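Local coordinates for protein putative fimbrium anchoring subunit Fim4B (Bacteroides ovatus, PDB 5CAG) that probably serves as the anchoring subunit of a fimbrium at the outer membrane, as a member of the FimB/Mfa2 family of fimbrillin-related lipoproteins, at residues 64-75 with 116-127; 228-236 with 246-255. All coordinates share one frame; numbering follows the deposited sequence.

Interaction 1: 64-75 with 116-127; sequences VPPGRYSVVVYN and SLYVLNIDELKI. With SO4 (sulfate ion), chain D.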
loop_
_atom_site.group_PDB
_atom_site.type_symbol
_atom_site.label_atom_id
_atom_site.label_comp_id
_atom_site.label_asym_id
_atom_site.label_seq_id
_atom_site.Cartn_x
_atom_site.Cartn_y
_atom_site.Cartn_z
ATOM N N VAL A 64 -16.220 -23.405 2.998
ATOM C CA VAL A 64 -16.687 -22.736 1.796
ATOM C C VAL A 64 -17.656 -23.684 1.083
ATOM O O VAL A 64 -17.290 -24.833 0.805
ATOM C CB VAL A 64 -15.478 -22.335 0.893
ATOM C CG1 VAL A 64 -15.924 -21.800 -0.461
ATOM C CG2 VAL A 64 -14.589 -21.316 1.589
ATOM N N PRO A 65 -18.890 -23.248 0.756
ATOM C CA PRO A 65 -19.785 -24.139 -0.015
ATOM C C PRO A 65 -19.331 -24.204 -1.482
ATOM O O PRO A 65 -18.622 -23.294 -1.913
ATOM C CB PRO A 65 -21.159 -23.487 0.138
ATOM C CG PRO A 65 -20.873 -22.038 0.404
ATOM C CD PRO A 65 -19.491 -21.916 0.985
ATOM N N PRO A 66 -19.677 -25.231 -2.290
ATOM C CA PRO A 66 -19.178 -25.245 -3.683
ATOM C C PRO A 66 -19.735 -24.093 -4.542
ATOM O O PRO A 66 -20.798 -23.529 -4.245
ATOM C CB PRO A 66 -19.613 -26.620 -4.206
ATOM C CG PRO A 66 -19.875 -27.435 -2.969
ATOM C CD PRO A 66 -20.454 -26.449 -1.997
ATOM N N GLY A 67 -18.967 -23.720 -5.562
ATOM C CA GLY A 67 -19.308 -22.645 -6.487
ATOM C C GLY A 67 -18.108 -21.886 -7.019
ATOM O O GLY A 67 -16.969 -22.146 -6.613
ATOM N N ARG A 68 -18.366 -20.953 -7.960
ATOM C CA ARG A 68 -17.347 -20.080 -8.552
ATOM C C ARG A 68 -17.232 -18.820 -7.709
ATOM O O ARG A 68 -18.249 -18.166 -7.427
ATOM C CB ARG A 68 -17.677 -19.706 -10.009
ATOM C CG ARG A 68 -17.498 -20.798 -11.067
ATOM C CD ARG A 68 -17.625 -20.247 -12.494
ATOM N NE ARG A 68 -18.747 -19.310 -12.652
ATOM C CZ ARG A 68 -18.636 -18.054 -13.085
ATOM N NH1 ARG A 68 -17.454 -17.571 -13.455
ATOM N NH2 ARG A 68 -19.710 -17.277 -13.167
ATOM N N TYR A 69 -16.000 -18.479 -7.311
ATOM C CA TYR A 69 -15.697 -17.314 -6.485
ATOM C C TYR A 69 -14.552 -16.462 -6.998
ATOM O O TYR A 69 -13.762 -16.886 -7.841
ATOM C CB TYR A 69 -15.272 -17.762 -5.074
ATOM C CG TYR A 69 -16.303 -18.540 -4.309
ATOM C CD1 TYR A 69 -17.256 -17.891 -3.528
ATOM C CD2 TYR A 69 -16.289 -19.929 -4.303
ATOM C CE1 TYR A 69 -18.214 -18.607 -2.813
ATOM C CE2 TYR A 69 -17.245 -20.657 -3.598
ATOM C CZ TYR A 69 -18.198 -19.991 -2.844
ATOM O OH TYR A 69 -19.127 -20.701 -2.132
ATOM N N SER A 70 -14.417 -15.291 -6.396
ATOM C CA SER A 70 -13.294 -14.383 -6.522
ATOM C C SER A 70 -12.718 -14.357 -5.109
ATOM O O SER A 70 -13.506 -14.371 -4.164
ATOM C CB SER A 70 -13.754 -13.023 -7.025
ATOM O OG SER A 70 -14.155 -13.076 -8.382
ATOM N N VAL A 71 -11.398 -14.448 -4.922
ATOM C CA VAL A 71 -10.883 -14.523 -3.547
ATOM C C VAL A 71 -9.915 -13.374 -3.237
ATOM O O VAL A 71 -9.189 -12.921 -4.134
ATOM C CB VAL A 71 -10.204 -15.903 -3.276
ATOM C CG1 VAL A 71 -9.785 -16.052 -1.816
ATOM C CG2 VAL A 71 -11.108 -17.057 -3.679
ATOM N N VAL A 72 -9.890 -12.932 -1.962
ATOM C CA VAL A 72 -8.933 -11.935 -1.468
ATOM C C VAL A 72 -8.365 -12.416 -0.128
ATOM O O VAL A 72 -9.096 -12.966 0.698
ATOM C CB VAL A 72 -9.413 -10.458 -1.357
ATOM C CG1 VAL A 72 -9.747 -9.856 -2.706
ATOM C CG2 VAL A 72 -10.566 -10.303 -0.383
ATOM N N VAL A 73 -7.057 -12.235 0.068
ATOM C CA VAL A 73 -6.387 -12.568 1.320
ATOM C C VAL A 73 -5.456 -11.432 1.635
ATOM O O VAL A 73 -4.556 -11.141 0.830
ATOM C CB VAL A 73 -5.623 -13.910 1.338
ATOM C CG1 VAL A 73 -5.178 -14.240 2.758
ATOM C CG2 VAL A 73 -6.456 -15.040 0.762
ATOM N N TYR A 74 -5.653 -10.782 2.778
ATOM C CA TYR A 74 -4.769 -9.695 3.152
ATOM C C TYR A 74 -4.541 -9.732 4.669
ATOM O O TYR A 74 -5.320 -10.362 5.383
ATOM C CB TYR A 74 -5.332 -8.352 2.665
ATOM C CG TYR A 74 -6.618 -7.933 3.349
ATOM C CD1 TYR A 74 -6.595 -7.209 4.536
ATOM C CD2 TYR A 74 -7.859 -8.238 2.795
ATOM C CE1 TYR A 74 -7.774 -6.822 5.169
ATOM C CE2 TYR A 74 -9.051 -7.869 3.433
ATOM C CZ TYR A 74 -9.001 -7.164 4.625
ATOM O OH TYR A 74 -10.152 -6.771 5.271
ATOM N N ASN A 75 -3.468 -9.091 5.153
ATOM C CA ASN A 75 -3.185 -9.036 6.583
ATOM C C ASN A 75 -4.055 -7.943 7.223
ATOM O O ASN A 75 -4.123 -6.802 6.739
ATOM C CB ASN A 75 -1.708 -8.826 6.840
ATOM C CG ASN A 75 -1.118 -7.601 6.199
ATOM O OD1 ASN A 75 -1.163 -7.408 4.971
ATOM N ND2 ASN A 75 -0.517 -6.770 7.034
ATOM N N SER A 116 3.216 -2.178 5.963
ATOM C CA SER A 116 3.271 -3.373 5.125
ATOM C C SER A 116 1.914 -4.059 4.922
ATOM O O SER A 116 1.182 -4.307 5.874
ATOM C CB SER A 116 4.308 -4.350 5.646
ATOM O OG SER A 116 5.572 -3.706 5.587
ATOM N N LEU A 117 1.573 -4.293 3.635
ATOM C CA LEU A 117 0.355 -4.992 3.199
ATOM C C LEU A 117 0.753 -6.142 2.286
ATOM O O LEU A 117 1.633 -5.980 1.420
ATOM C CB LEU A 117 -0.652 -4.059 2.509
ATOM C CG LEU A 117 -2.001 -4.639 2.144
ATOM C CD1 LEU A 117 -2.891 -4.891 3.375
ATOM C CD2 LEU A 117 -2.680 -3.743 1.210
ATOM N N TYR A 118 0.159 -7.324 2.562
ATOM C CA TYR A 118 0.388 -8.566 1.835
ATOM C C TYR A 118 -0.921 -8.999 1.239
ATOM O O TYR A 118 -1.918 -9.083 1.949
ATOM C CB TYR A 118 0.993 -9.641 2.733
ATOM C CG TYR A 118 2.217 -9.159 3.469
ATOM C CD1 TYR A 118 3.455 -9.082 2.836
ATOM C CD2 TYR A 118 2.134 -8.743 4.794
ATOM C CE1 TYR A 118 4.585 -8.619 3.514
ATOM C CE2 TYR A 118 3.250 -8.257 5.473
ATOM C CZ TYR A 118 4.473 -8.198 4.834
ATOM O OH TYR A 118 5.551 -7.731 5.553
ATOM N N VAL A 119 -0.964 -9.143 -0.077
ATOM C CA VAL A 119 -2.213 -9.452 -0.750
ATOM C C VAL A 119 -2.059 -10.651 -1.676
ATOM O O VAL A 119 -1.003 -10.867 -2.278
ATOM C CB VAL A 119 -2.735 -8.194 -1.525
ATOM C CG1 VAL A 119 -3.869 -8.524 -2.503
ATOM C CG2 VAL A 119 -3.184 -7.107 -0.567
ATOM N N LEU A 120 -3.156 -11.414 -1.773
ATOM C CA LEU A 120 -3.419 -12.457 -2.744
ATOM C C LEU A 120 -4.815 -12.207 -3.294
ATOM O O LEU A 120 -5.761 -12.054 -2.507
ATOM C CB LEU A 120 -3.283 -13.882 -2.201
ATOM C CG LEU A 120 -3.841 -14.961 -3.141
ATOM C CD1 LEU A 120 -2.984 -15.119 -4.374
ATOM C CD2 LEU A 120 -4.017 -16.260 -2.441
ATOM N N ASN A 121 -4.945 -12.110 -4.623
ATOM C CA ASN A 121 -6.267 -11.944 -5.222
ATOM C C ASN A 121 -6.381 -12.835 -6.456
ATOM O O ASN A 121 -5.538 -12.765 -7.366
ATOM C CB ASN A 121 -6.620 -10.492 -5.520
ATOM C CG ASN A 121 -5.832 -9.853 -6.615
ATOM O OD1 ASN A 121 -4.664 -9.468 -6.442
ATOM N ND2 ASN A 121 -6.484 -9.691 -7.750
ATOM N N ILE A 122 -7.372 -13.751 -6.416
ATOM C CA ILE A 122 -7.678 -14.710 -7.481
ATOM C C ILE A 122 -8.983 -14.246 -8.102
ATOM O O ILE A 122 -9.966 -14.110 -7.366
ATOM C CB ILE A 122 -7.771 -16.153 -6.920
ATOM C CG1 ILE A 122 -6.491 -16.563 -6.182
ATOM C CG2 ILE A 122 -8.121 -17.140 -8.023
ATOM C CD1 ILE A 122 -6.689 -17.634 -5.125
ATOM N N ASP A 123 -8.991 -13.926 -9.417
ATOM C CA ASP A 123 -10.210 -13.460 -10.076
ATOM C C ASP A 123 -11.252 -14.578 -10.147
ATOM O O ASP A 123 -12.441 -14.298 -9.987
ATOM C CB ASP A 123 -9.938 -12.897 -11.474
ATOM C CG ASP A 123 -9.224 -11.560 -11.551
ATOM O OD1 ASP A 123 -9.221 -10.810 -10.525
ATOM O OD2 ASP A 123 -8.723 -11.223 -12.649
ATOM N N GLU A 124 -10.821 -15.841 -10.374
ATOM C CA GLU A 124 -11.757 -16.967 -10.413
ATOM C C GLU A 124 -11.140 -18.261 -9.890
ATOM O O GLU A 124 -10.118 -18.722 -10.420
ATOM C CB GLU A 124 -12.356 -17.205 -11.806
ATOM C CG GLU A 124 -13.648 -17.993 -11.691
ATOM C CD GLU A 124 -14.268 -18.479 -12.980
ATOM O OE1 GLU A 124 -14.691 -17.634 -13.804
ATOM O OE2 GLU A 124 -14.398 -19.715 -13.130
ATOM N N LEU A 125 -11.814 -18.839 -8.858
ATOM C CA LEU A 125 -11.527 -20.107 -8.190
ATOM C C LEU A 125 -12.822 -20.906 -8.100
ATOM O O LEU A 125 -13.810 -20.387 -7.584
ATOM C CB LEU A 125 -10.923 -19.877 -6.793
ATOM C CG LEU A 125 -10.500 -21.127 -6.013
ATOM C CD1 LEU A 125 -9.278 -21.758 -6.621
ATOM C CD2 LEU A 125 -10.213 -20.803 -4.576
ATOM N N LYS A 126 -12.832 -22.153 -8.614
ATOM C CA LYS A 126 -14.025 -23.007 -8.616
ATOM C C LYS A 126 -13.884 -24.126 -7.566
ATOM O O LYS A 126 -13.186 -25.121 -7.804
ATOM C CB LYS A 126 -14.271 -23.578 -10.038
ATOM C CG LYS A 126 -15.594 -24.321 -10.250
ATOM C CD LYS A 126 -15.741 -24.793 -11.696
ATOM C CE LYS A 126 -16.885 -25.756 -11.916
ATOM N NZ LYS A 126 -16.756 -26.489 -13.215
ATOM N N ILE A 127 -14.548 -23.952 -6.401
ATOM C CA ILE A 127 -14.568 -24.965 -5.342
ATOM C C ILE A 127 -15.600 -26.011 -5.755
ATOM O O ILE A 127 -16.788 -25.701 -5.863
ATOM C CB ILE A 127 -14.833 -24.363 -3.925
ATOM C CG1 ILE A 127 -13.573 -23.726 -3.361
ATOM C CG2 ILE A 127 -15.362 -25.399 -2.929
ATOM C CD1 ILE A 127 -13.532 -22.331 -3.576
HETATM S S SO4 D . 9.682 -6.801 5.667
HETATM O O1 SO4 D . 9.220 -5.906 6.736
HETATM O O2 SO4 D . 10.157 -8.059 6.232
HETATM O O3 SO4 D . 8.577 -7.054 4.734
HETATM O O4 SO4 D . 10.793 -6.179 4.951
#
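Glu124 OE1 is gripped by two cations, each in a salt bridge: Arg68 NH1 at 2.8 Å across the contact, and Lys44 NZ, just past the end of strand 36-43. The Arg68 N-H is bent far enough to count as a weak hydrogen bond. OE1 comes in at the guanidinium edge, with the carboxylate plane turned 74° from that of the guanidinium. Nearby, Ser70 OG donates to Asp123 O at 2.6 Å, where strand 118-127 turns a corner and the register slips by one residue in a beta bulge. The hydroxyl thus takes up a carbonyl displaced from the regular ladder, while the Asp123 carboxylate turns to Tyr89 and Arg216. Hydrogen-bonded pairs flank the bulge, Tyr69 with Leu125 and Val71 with Ile122. The ladder is antiparallel: strand 67-75 lies between strands 36-43 and 118-127, in a domain consistent with the transthyretin-like beta sandwich of this family. On the face carrying Tyr69, Val71 and Val73, Ile127 CD1 crosses to Tyr69 CD2 at 3.7 Å and also touches Val64 CG1. Tyr69 OH bonds Pro65 O at 2.7 Å from above the carbonyl plane, tying the ring to the preceding loop, and Phe41 meets the ring edge-to-face. Val71 and Leu120 pack against Trp138 on the same face. At the other end, Asn75 already heads toward the partner strand, and with CG between its backbone N and carbonyl carbon (chi1 57°) the amide lies alongside 116-118. Its OD1 accepts from Tyr118 N at 2.7 Å and its ND2 donates to Ser116 O at 3.2 Å, so both ends of the amide are used and its rotation is fixed. Tyr118, edge-to-face with Trp26, makes a weak 3.2 Å hydrogen bond from OH to sulfate O3; Thr30 and Lys146 also hold this ion.

Interaction 2: 228-236 with 246-255; sequences KGAIILILK and EATIDVTEII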
loop_
_atom_site.group_PDB
_atom_site.type_symbol
_atom_site.label_atom_id
_atom_site.label_comp_id
_atom_site.label_asym_id
_atom_site.label_seq_id
_atom_site.Cartn_x
_atom_site.Cartn_y
_atom_site.Cartn_z
ATOM N N LYS A 228 1.638 7.968 -17.987
ATOM C CA LYS A 228 0.550 8.953 -17.872
ATOM C C LYS A 228 0.431 9.434 -16.376
ATOM O O LYS A 228 -0.671 9.480 -15.804
ATOM C CB LYS A 228 -0.783 8.369 -18.419
ATOM C CG LYS A 228 -0.763 8.031 -19.912
ATOM C CD LYS A 228 -2.093 7.487 -20.390
ATOM C CE LYS A 228 -1.951 6.807 -21.722
ATOM N NZ LYS A 228 -3.222 6.169 -22.144
ATOM N N GLY A 229 1.582 9.795 -15.787
ATOM C CA GLY A 229 1.707 10.263 -14.409
ATOM C C GLY A 229 3.091 10.768 -14.052
ATOM O O GLY A 229 4.074 10.023 -14.152
ATOM N N ALA A 230 3.168 12.044 -13.634
ATOM C CA ALA A 230 4.403 12.696 -13.222
ATOM C C ALA A 230 4.623 12.469 -11.740
ATOM O O ALA A 230 3.660 12.490 -10.971
ATOM C CB ALA A 230 4.332 14.174 -13.526
ATOM N N ILE A 231 5.874 12.217 -11.332
ATOM C CA ILE A 231 6.188 11.956 -9.931
ATOM C C ILE A 231 6.984 13.116 -9.375
ATOM O O ILE A 231 8.119 13.341 -9.782
ATOM C CB ILE A 231 6.890 10.606 -9.741
ATOM C CG1 ILE A 231 6.001 9.484 -10.299
ATOM C CG2 ILE A 231 7.194 10.367 -8.259
ATOM C CD1 ILE A 231 6.607 8.139 -10.280
ATOM N N ILE A 232 6.383 13.853 -8.433
ATOM C CA ILE A 232 7.002 15.040 -7.871
ATOM C C ILE A 232 7.230 14.949 -6.352
ATOM O O ILE A 232 6.313 14.725 -5.559
ATOM C CB ILE A 232 6.177 16.286 -8.256
ATOM C CG1 ILE A 232 6.343 16.597 -9.739
ATOM C CG2 ILE A 232 6.581 17.498 -7.444
ATOM C CD1 ILE A 232 5.239 16.145 -10.546
ATOM N N LEU A 233 8.486 15.153 -5.982
ATOM C CA LEU A 233 8.991 15.213 -4.628
ATOM C C LEU A 233 8.977 16.667 -4.219
ATOM O O LEU A 233 9.447 17.513 -4.994
ATOM C CB LEU A 233 10.407 14.656 -4.599
ATOM C CG LEU A 233 10.816 13.988 -3.340
ATOM C CD1 LEU A 233 11.959 13.048 -3.600
ATOM C CD2 LEU A 233 11.230 14.991 -2.324
ATOM N N ILE A 234 8.383 16.975 -3.034
ATOM C CA ILE A 234 8.273 18.349 -2.528
ATOM C C ILE A 234 8.894 18.408 -1.163
ATOM O O ILE A 234 8.523 17.637 -0.286
ATOM C CB ILE A 234 6.832 18.947 -2.513
ATOM C CG1 ILE A 234 6.018 18.649 -3.806
ATOM C CG2 ILE A 234 6.900 20.450 -2.283
ATOM C CD1 ILE A 234 5.079 17.311 -3.764
ATOM N N LEU A 235 9.857 19.294 -0.988
ATOM C CA LEU A 235 10.506 19.476 0.297
ATOM C C LEU A 235 10.062 20.821 0.855
ATOM O O LEU A 235 10.338 21.872 0.250
ATOM C CB LEU A 235 12.034 19.383 0.158
ATOM C CG LEU A 235 12.612 18.034 -0.290
ATOM C CD1 LEU A 235 14.122 18.141 -0.481
ATOM C CD2 LEU A 235 12.263 16.901 0.704
ATOM N N LYS A 236 9.284 20.782 1.956
ATOM C CA LYS A 236 8.751 21.991 2.583
ATOM C C LYS A 236 9.677 22.378 3.724
ATOM O O LYS A 236 9.693 21.694 4.744
ATOM C CB LYS A 236 7.305 21.757 3.048
ATOM C CG LYS A 236 6.499 23.005 3.330
ATOM C CD LYS A 236 5.017 22.761 3.051
ATOM C CE LYS A 236 4.131 23.311 4.129
ATOM N NZ LYS A 236 3.706 24.737 3.908
ATOM N N GLU A 246 9.899 26.206 -0.332
ATOM C CA GLU A 246 9.668 24.885 -0.897
ATOM C C GLU A 246 10.616 24.574 -2.051
ATOM O O GLU A 246 11.076 25.470 -2.770
ATOM C CB GLU A 246 8.224 24.777 -1.380
ATOM C CG GLU A 246 7.391 23.783 -0.606
ATOM C CD GLU A 246 5.902 23.924 -0.846
ATOM O OE1 GLU A 246 5.466 23.677 -1.993
ATOM O OE2 GLU A 246 5.173 24.298 0.103
ATOM N N ALA A 247 10.897 23.288 -2.225
ATOM C CA ALA A 247 11.698 22.798 -3.335
ATOM C C ALA A 247 10.934 21.644 -3.972
ATOM O O ALA A 247 10.592 20.655 -3.317
ATOM C CB ALA A 247 13.101 22.391 -2.887
ATOM N N THR A 248 10.572 21.839 -5.229
ATOM C CA THR A 248 9.814 20.884 -6.019
ATOM C C THR A 248 10.822 20.175 -6.955
ATOM O O THR A 248 11.536 20.863 -7.680
ATOM C CB THR A 248 8.690 21.646 -6.758
ATOM O OG1 THR A 248 8.194 22.723 -5.945
ATOM C CG2 THR A 248 7.557 20.753 -7.156
ATOM N N ILE A 249 10.937 18.820 -6.873
ATOM C CA ILE A 249 11.828 17.986 -7.700
ATOM C C ILE A 249 11.009 16.964 -8.454
ATOM O O ILE A 249 10.193 16.273 -7.852
ATOM C CB ILE A 249 12.921 17.274 -6.877
ATOM C CG1 ILE A 249 13.773 18.265 -6.103
ATOM C CG2 ILE A 249 13.785 16.369 -7.763
ATOM C CD1 ILE A 249 14.315 17.680 -4.848
ATOM N N ASP A 250 11.249 16.855 -9.768
ATOM C CA ASP A 250 10.604 15.903 -10.661
ATOM C C ASP A 250 11.479 14.656 -10.708
ATOM O O ASP A 250 12.562 14.670 -11.304
ATOM C CB ASP A 250 10.409 16.531 -12.045
ATOM C CG ASP A 250 9.571 15.730 -13.022
ATOM O OD1 ASP A 250 9.597 14.487 -12.944
ATOM O OD2 ASP A 250 8.976 16.345 -13.935
ATOM N N VAL A 251 11.025 13.594 -10.027
ATOM C CA VAL A 251 11.754 12.331 -9.943
ATOM C C VAL A 251 11.153 11.274 -10.872
ATOM O O VAL A 251 11.539 10.101 -10.760
ATOM C CB VAL A 251 11.843 11.792 -8.498
ATOM C CG1 VAL A 251 12.680 12.700 -7.601
ATOM C CG2 VAL A 251 10.464 11.567 -7.913
ATOM N N THR A 252 10.241 11.671 -11.796
ATOM C CA THR A 252 9.600 10.724 -12.709
ATOM C C THR A 252 10.625 9.768 -13.355
ATOM O O THR A 252 10.444 8.551 -13.240
ATOM C CB THR A 252 8.755 11.414 -13.793
ATOM O OG1 THR A 252 7.966 12.453 -13.215
ATOM C CG2 THR A 252 7.834 10.441 -14.503
ATOM N N GLU A 253 11.704 10.291 -13.977
ATOM C CA GLU A 253 12.654 9.389 -14.645
ATOM C C GLU A 253 13.579 8.604 -13.686
ATOM O O GLU A 253 14.168 7.620 -14.129
ATOM C CB GLU A 253 13.526 10.100 -15.719
ATOM C CG GLU A 253 12.823 10.602 -16.983
ATOM C CD GLU A 253 11.582 9.882 -17.487
ATOM O OE1 GLU A 253 11.640 8.649 -17.709
ATOM O OE2 GLU A 253 10.556 10.572 -17.697
ATOM N N ILE A 254 13.708 9.003 -12.411
ATOM C CA ILE A 254 14.624 8.298 -11.505
ATOM C C ILE A 254 13.911 7.584 -10.365
ATOM O O ILE A 254 14.585 7.073 -9.468
ATOM C CB ILE A 254 15.700 9.266 -10.930
ATOM C CG1 ILE A 254 15.099 10.465 -10.169
ATOM C CG2 ILE A 254 16.629 9.731 -12.000
ATOM C CD1 ILE A 254 15.763 10.725 -8.833
ATOM N N ILE A 255 12.578 7.556 -10.362
ATOM C CA ILE A 255 11.843 6.986 -9.226
ATOM C C ILE A 255 12.323 5.538 -8.873
ATOM O O ILE A 255 12.494 5.248 -7.679
ATOM C CB ILE A 255 10.306 7.081 -9.383
ATOM C CG1 ILE A 255 9.572 6.624 -8.102
ATOM C CG2 ILE A 255 9.798 6.376 -10.625
ATOM C CD1 ILE A 255 9.905 7.421 -6.824
#
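Thr252 OG1 stands in for a backbone carbonyl: it accepts from Ile231 N at 2.8 Å, with an almost straight N-H, just where the regular ladder has ended. The same hydroxyl donates to Asp250 OD1 at 2.6 Å, meeting it on the syn side but 27° out of the carboxylate plane. OD1 also takes the backbone N of Thr252, closing an Asx turn. Ile231 O accepts from Val251 N at 2.9 Å. Before this turn, strands 232-236 and 246-250 form an antiparallel hairpin ladder, with hydrogen-bonded pairs at Leu233-Ile249 and Leu235-Ala247. On the buried side, Leu233 CD1 approaches Val251 CG1 at 4.1 Å, and Leu233 and Leu235 both pack on Phe149. With chi1 -58°, Ile231 CG2 lies anti to the backbone N and CG1 anti to the carbonyl carbon, sending the branches to different partners: CG2 meets Val251 CG2, while CD1 reaches Ile255 CG2 at 3.7 Å. The other face is more open, with Ile232 CG2 against Thr248 CG2 and Ile234 CG2 beside Glu246. Lys236 NZ remains 4.1 Å from Glu246 OE2, beyond a salt bridge. Cohesion therefore rests on backbone bonds and aliphatic packing, with both polar backbone atoms of Ile231 bonded beyond the last bridge.

Interaction 1 closes before interaction 2 opens along the chain, and the two lie on opposite sides of the chain's centre. Their centres are about 36 Å apart and their nearest atoms about 17 Å, so they do not touch. Long strand 134-154 relates them: its Trp138 packs against Val71, Val73 and Leu120 of interaction 1, its Phe149 against Leu233 and Leu235 of interaction 2. Interaction 1 joins strands more than forty residues apart in sequence, while interaction 2 is a local hairpin whose strand 232-239 also pairs with strand 159-167. The sulfate belongs to interaction 1 and probably comes from the crystallisation liquor, so by itself it is no evidence of a functional site.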